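Local coordinates for protein (soluble lytic transglycosylase SLT70) (Escherichia coli, PDB 1QSA) that cleaves the glycosidic bonds between N-acetylmuramic acid and N-acetylglucosamine in periplasmic peptidoglycan, forming a 1,6-anhydro bond in the muramic acid product, at residues Ala338-Gly350 with Met354-Leu366. Residues are numbered along the deposited sequence; the frame is centred on the assembly and turned at random. Where two conformers were deposited one is given.
Sequences AKEILHQLMQQRG and MVAAQRIGEEYEL. With SO4 (sulfate ion), chain B.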
loop_
_atom_site.group_PDB
_atom_site.type_symbol
_atom_site.label_atom_id
_atom_site.label_comp_id
_atom_site.label_asym_id
_atom_site.label_seq_id
_atom_site.Cartn_x
_atom_site.Cartn_y
_atom_site.Cartn_z
ATOM N N ALA A 338 -7.337 -14.727 32.591
ATOM C CA ALA A 338 -6.460 -14.781 31.422
ATOM C C ALA A 338 -6.982 -15.731 30.349
ATOM O O ALA A 338 -7.031 -15.374 29.159
ATOM C CB ALA A 338 -5.044 -15.191 31.840
ATOM N N LYS A 339 -7.393 -16.928 30.761
ATOM C CA LYS A 339 -7.858 -17.922 29.802
ATOM C C LYS A 339 -9.191 -17.592 29.151
ATOM O O LYS A 339 -9.465 -18.048 28.040
ATOM C CB LYS A 339 -7.792 -19.338 30.382
ATOM C CG LYS A 339 -6.325 -19.794 30.538
ATOM C CD LYS A 339 -6.155 -21.216 31.029
ATOM C CE LYS A 339 -4.667 -21.509 31.283
ATOM N NZ LYS A 339 -4.456 -22.870 31.845
ATOM N N GLU A 340 -9.990 -16.753 29.805
ATOM C CA GLU A 340 -11.253 -16.335 29.205
ATOM C C GLU A 340 -10.905 -15.384 28.050
ATOM O O GLU A 340 -11.521 -15.449 26.977
ATOM C CB GLU A 340 -12.159 -15.659 30.234
ATOM C CG GLU A 340 -13.490 -15.149 29.663
ATOM C CD GLU A 340 -14.293 -16.207 28.895
ATOM O OE1 GLU A 340 -14.305 -17.395 29.300
ATOM O OE2 GLU A 340 -14.927 -15.838 27.875
ATOM N N ILE A 341 -9.894 -14.535 28.250
ATOM C CA ILE A 341 -9.464 -13.612 27.197
ATOM C C ILE A 341 -8.940 -14.418 26.014
ATOM O O ILE A 341 -9.294 -14.144 24.863
ATOM C CB ILE A 341 -8.342 -12.633 27.668
ATOM C CG1 ILE A 341 -8.885 -11.651 28.712
ATOM C CG2 ILE A 341 -7.762 -11.862 26.448
ATOM C CD1 ILE A 341 -7.809 -10.759 29.347
ATOM N N LEU A 342 -8.098 -15.407 26.302
ATOM C CA LEU A 342 -7.516 -16.270 25.271
ATOM C C LEU A 342 -8.615 -17.035 24.530
ATOM O O LEU A 342 -8.591 -17.129 23.310
ATOM C CB LEU A 342 -6.497 -17.237 25.889
ATOM C CG LEU A 342 -5.251 -16.569 26.490
ATOM C CD1 LEU A 342 -4.306 -17.641 27.022
ATOM C CD2 LEU A 342 -4.531 -15.715 25.428
ATOM N N HIS A 343 -9.605 -17.545 25.262
ATOM C CA HIS A 343 -10.696 -18.276 24.621
ATOM C C HIS A 343 -11.536 -17.354 23.736
ATOM O O HIS A 343 -12.010 -17.777 22.681
ATOM C CB HIS A 343 -11.561 -19.003 25.661
ATOM C CG HIS A 343 -10.978 -20.307 26.117
ATOM N ND1 HIS A 343 -10.889 -20.662 27.447
ATOM C CD2 HIS A 343 -10.455 -21.341 25.420
ATOM C CE1 HIS A 343 -10.334 -21.857 27.548
ATOM N NE2 HIS A 343 -10.061 -22.289 26.331
ATOM N N GLN A 344 -11.710 -16.099 24.151
ATOM C CA GLN A 344 -12.462 -15.139 23.335
ATOM C C GLN A 344 -11.679 -14.847 22.055
ATOM O O GLN A 344 -12.250 -14.739 20.973
ATOM C CB GLN A 344 -12.734 -13.850 24.105
ATOM C CG GLN A 344 -13.889 -13.975 25.080
ATOM C CD GLN A 344 -15.147 -14.504 24.411
ATOM O OE1 GLN A 344 -15.783 -13.807 23.616
ATOM N NE2 GLN A 344 -15.496 -15.752 24.708
ATOM N N LEU A 345 -10.360 -14.736 22.187
ATOM C CA LEU A 345 -9.502 -14.466 21.035
ATOM C C LEU A 345 -9.552 -15.605 20.021
ATOM O O LEU A 345 -9.600 -15.361 18.817
ATOM C CB LEU A 345 -8.058 -14.224 21.486
ATOM C CG LEU A 345 -7.689 -12.803 21.908
ATOM C CD1 LEU A 345 -6.246 -12.782 22.399
ATOM C CD2 LEU A 345 -7.855 -11.855 20.720
ATOM N N MET A 346 -9.572 -16.840 20.511
ATOM C CA MET A 346 -9.621 -18.020 19.659
ATOM C C MET A 346 -10.859 -18.081 18.760
ATOM O O MET A 346 -10.851 -18.776 17.743
ATOM C CB MET A 346 -9.546 -19.292 20.502
ATOM C CG MET A 346 -8.163 -19.599 21.048
ATOM S SD MET A 346 -8.210 -20.931 22.287
ATOM C CE MET A 346 -8.662 -22.327 21.287
ATOM N N GLN A 347 -11.922 -17.386 19.158
ATOM C CA GLN A 347 -13.164 -17.359 18.382
ATOM C C GLN A 347 -13.012 -16.498 17.136
ATOM O O GLN A 347 -13.841 -16.567 16.216
ATOM C CB GLN A 347 -14.319 -16.847 19.244
ATOM C CG GLN A 347 -14.688 -17.787 20.386
ATOM C CD GLN A 347 -15.766 -17.238 21.304
ATOM O OE1 GLN A 347 -15.953 -17.734 22.417
ATOM N NE2 GLN A 347 -16.481 -16.216 20.846
ATOM N N GLN A 348 -11.976 -15.663 17.131
ATOM C CA GLN A 348 -11.711 -14.745 16.029
ATOM C C GLN A 348 -10.746 -15.303 15.000
ATOM O O GLN A 348 -10.210 -16.397 15.162
ATOM C CB GLN A 348 -11.205 -13.412 16.572
ATOM C CG GLN A 348 -12.159 -12.756 17.570
ATOM C CD GLN A 348 -11.516 -11.618 18.352
ATOM O OE1 GLN A 348 -11.932 -11.314 19.467
ATOM N NE2 GLN A 348 -10.498 -10.983 17.771
ATOM N N ARG A 349 -10.517 -14.527 13.944
ATOM C CA ARG A 349 -9.651 -14.938 12.847
ATOM C C ARG A 349 -8.308 -14.215 12.898
ATOM O O ARG A 349 -8.252 -13.051 13.278
ATOM C CB ARG A 349 -10.369 -14.610 11.524
ATOM C CG ARG A 349 -9.673 -15.039 10.252
ATOM C CD ARG A 349 -10.382 -14.431 9.018
ATOM N NE ARG A 349 -10.342 -12.967 9.057
ATOM C CZ ARG A 349 -11.357 -12.192 9.421
ATOM N NH1 ARG A 349 -12.536 -12.720 9.719
ATOM N NH2 ARG A 349 -11.205 -10.878 9.445
ATOM N N GLY A 350 -7.229 -14.915 12.564
ATOM C CA GLY A 350 -5.939 -14.253 12.511
ATOM C C GLY A 350 -4.799 -14.693 13.401
ATOM O O GLY A 350 -4.877 -15.689 14.114
ATOM N N MET A 354 -4.677 -17.337 16.741
ATOM C CA MET A 354 -3.875 -18.560 16.605
ATOM C C MET A 354 -2.796 -18.675 17.695
ATOM O O MET A 354 -2.476 -19.779 18.154
ATOM C CB MET A 354 -3.165 -18.577 15.241
ATOM C CG MET A 354 -4.067 -18.678 14.030
ATOM S SD MET A 354 -3.084 -18.624 12.498
ATOM C CE MET A 354 -4.402 -18.557 11.292
ATOM N N VAL A 355 -2.226 -17.534 18.080
ATOM C CA VAL A 355 -1.239 -17.501 19.148
ATOM C C VAL A 355 -1.944 -17.979 20.430
ATOM O O VAL A 355 -1.406 -18.806 21.185
ATOM C CB VAL A 355 -0.704 -16.071 19.411
ATOM C CG1 VAL A 355 0.068 -16.041 20.722
ATOM C CG2 VAL A 355 0.223 -15.608 18.281
ATOM N N ALA A 356 -3.144 -17.455 20.652
ATOM C CA ALA A 356 -3.938 -17.775 21.834
ATOM C C ALA A 356 -4.161 -19.272 21.961
ATOM O O ALA A 356 -3.960 -19.835 23.036
ATOM C CB ALA A 356 -5.266 -17.008 21.816
ATOM N N ALA A 357 -4.541 -19.915 20.856
ATOM C CA ALA A 357 -4.764 -21.357 20.839
ATOM C C ALA A 357 -3.480 -22.120 21.199
ATOM O O ALA A 357 -3.506 -23.020 22.045
ATOM C CB ALA A 357 -5.272 -21.786 19.472
ATOM N N GLN A 358 -2.354 -21.755 20.575
ATOM C CA GLN A 358 -1.088 -22.418 20.865
ATOM C C GLN A 358 -0.654 -22.182 22.324
ATOM O O GLN A 358 -0.158 -23.097 22.972
ATOM C CB GLN A 358 0.012 -21.966 19.892
ATOM C CG GLN A 358 1.315 -22.760 20.052
ATOM C CD GLN A 358 2.170 -22.835 18.784
ATOM O OE1 GLN A 358 1.848 -22.232 17.757
ATOM N NE2 GLN A 358 3.281 -23.560 18.868
ATOM N N ARG A 359 -0.903 -20.983 22.846
ATOM C CA ARG A 359 -0.529 -20.658 24.226
ATOM C C ARG A 359 -1.217 -21.583 25.235
ATOM O O ARG A 359 -0.563 -22.099 26.139
ATOM C CB ARG A 359 -0.826 -19.186 24.550
ATOM C CG ARG A 359 -0.426 -18.755 25.979
ATOM C CD ARG A 359 1.079 -18.916 26.175
ATOM N NE ARG A 359 1.535 -18.707 27.557
ATOM C CZ ARG A 359 1.791 -17.519 28.090
ATOM N NH1 ARG A 359 1.530 -16.409 27.413
ATOM N NH2 ARG A 359 2.242 -17.444 29.345
ATOM N N ILE A 360 -2.511 -21.841 25.059
ATOM C CA ILE A 360 -3.206 -22.724 26.004
ATOM C C ILE A 360 -3.271 -24.199 25.604
ATOM O O ILE A 360 -3.964 -24.991 26.245
ATOM C CB ILE A 360 -4.606 -22.211 26.360
ATOM C CG1 ILE A 360 -5.487 -22.112 25.112
ATOM C CG2 ILE A 360 -4.491 -20.878 27.074
ATOM C CD1 ILE A 360 -6.838 -21.492 25.398
ATOM N N GLY A 361 -2.544 -24.561 24.550
ATOM C CA GLY A 361 -2.497 -25.941 24.104
ATOM C C GLY A 361 -3.756 -26.512 23.489
ATOM O O GLY A 361 -4.004 -27.716 23.581
ATOM N N GLU A 362 -4.558 -25.654 22.868
ATOM C CA GLU A 362 -5.786 -26.097 22.222
ATOM C C GLU A 362 -5.669 -25.931 20.709
ATOM O O GLU A 362 -4.901 -25.106 20.222
ATOM C CB GLU A 362 -6.987 -25.327 22.772
ATOM C CG GLU A 362 -7.313 -25.688 24.219
ATOM C CD GLU A 362 -8.400 -24.824 24.827
ATOM O OE1 GLU A 362 -9.302 -24.370 24.091
ATOM O OE2 GLU A 362 -8.354 -24.602 26.052
ATOM N N GLU A 363 -6.367 -26.777 19.966
ATOM C CA GLU A 363 -6.329 -26.696 18.513
ATOM C C GLU A 363 -7.163 -25.506 18.042
ATOM O O GLU A 363 -8.265 -25.272 18.541
ATOM C CB GLU A 363 -6.841 -28.003 17.901
ATOM C CG GLU A 363 -6.808 -28.023 16.387
ATOM C CD GLU A 363 -6.810 -29.428 15.801
ATOM O OE1 GLU A 363 -7.683 -30.240 16.184
ATOM O OE2 GLU A 363 -5.935 -29.708 14.949
ATOM N N TYR A 364 -6.593 -24.706 17.146
ATOM C CA TYR A 364 -7.302 -23.548 16.616
ATOM C C TYR A 364 -8.362 -24.012 15.611
ATOM O O TYR A 364 -8.099 -24.882 14.782
ATOM C CB TYR A 364 -6.321 -22.585 15.940
ATOM C CG TYR A 364 -7.001 -21.394 15.312
ATOM C CD1 TYR A 364 -7.475 -20.349 16.095
ATOM C CD2 TYR A 364 -7.212 -21.334 13.936
ATOM C CE1 TYR A 364 -8.153 -19.269 15.528
ATOM C CE2 TYR A 364 -7.884 -20.262 13.359
ATOM C CZ TYR A 364 -8.355 -19.237 14.162
ATOM O OH TYR A 364 -9.058 -18.192 13.612
ATOM N N GLU A 365 -9.559 -23.444 15.717
ATOM C CA GLU A 365 -10.656 -23.785 14.817
ATOM C C GLU A 365 -10.800 -22.762 13.702
ATOM O O GLU A 365 -11.099 -21.596 13.952
ATOM C CB GLU A 365 -11.972 -23.892 15.583
ATOM C CG GLU A 365 -12.049 -25.087 16.524
ATOM C CD GLU A 365 -13.392 -25.201 17.226
ATOM O OE1 GLU A 365 -13.993 -24.151 17.550
ATOM O OE2 GLU A 365 -13.848 -26.344 17.454
ATOM N N LEU A 366 -10.561 -23.201 12.474
ATOM C CA LEU A 366 -10.694 -22.323 11.326
ATOM C C LEU A 366 -12.159 -22.186 10.954
ATOM O O LEU A 366 -12.861 -23.183 10.819
ATOM C CB LEU A 366 -9.951 -22.890 10.116
ATOM C CG LEU A 366 -8.433 -22.788 10.035
ATOM C CD1 LEU A 366 -7.986 -23.281 8.676
ATOM C CD2 LEU A 366 -8.038 -21.347 10.187
HETATM S S SO4 B . -6.490 -13.035 8.253
HETATM O O1 SO4 B . -5.294 -13.686 8.823
HETATM O O2 SO4 B . -7.484 -14.067 7.895
HETATM O O3 SO4 B . -7.054 -12.136 9.274
HETATM O O4 SO4 B . -6.138 -12.242 7.062
HETATM O O HOH W 1 -10.119 -21.572 17.817
HETATM O O HOH W 2 -11.885 -19.196 15.206
HETATM O O HOH W 3 -7.452 -17.569 11.561
#
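Two consecutive helices of the alpha-superhelix, joined by a tight turn in which Gly350 is the N-cap of the second, cross at -132° with their axes 8.1 Å apart, and the chain leaving the second folds back over the first. The small Ala356 probably allows the close approach: its CB lies 3.6 Å from Leu342 O and meets Leu345 CB and Met346 CG. The two methyls of Leu342 divide between Ala356 (CD2) and Ile360, whose CG2 is an unusually short 3.2 Å from Leu342 CD1. Met346 lies across the Ala357 backbone; its bent end (chi3 67°) carries CE to Ala357 CB and Glu362, with SD 3.4 Å from Ile360 CD1.

A Schellman motif with Gly361 as C-prime residue ends the second helix and brings Glu362 to His343. His343 NE2 donates to Glu362 OE2 (2.9 Å) on the syn side of the carboxylate and close to the ring plane, nearly straight (161°). Were His343 replaced by an alanine, the Glu362 carboxylate would probably lose this partner and Ile360 CD1, 3.4 Å from His343 NE2, one side of its packing.

Tyr364 CG swings alongside its own carbonyl carbon, carrying the ring to the connection; Met354 CG covers one face, and OH donates a short 2.6 Å bond to a lone pair of Gln348 O. Water 3 bridges Tyr364 OH and Gly350 N; water 1 links Met346 O to Glu365 N. Within the connection, Arg349 forms a salt bridge with Asp443, and its NE makes a weak hydrogen bond to sulfate O3.

An apolar centre is thus flanked by two side-chain hydrogen bonds that join the returning chain to residues 338-350; the His343–Glu362 pairing would probably favour a charged imidazolium, and Tyr364 ties that chain to the interhelical turn.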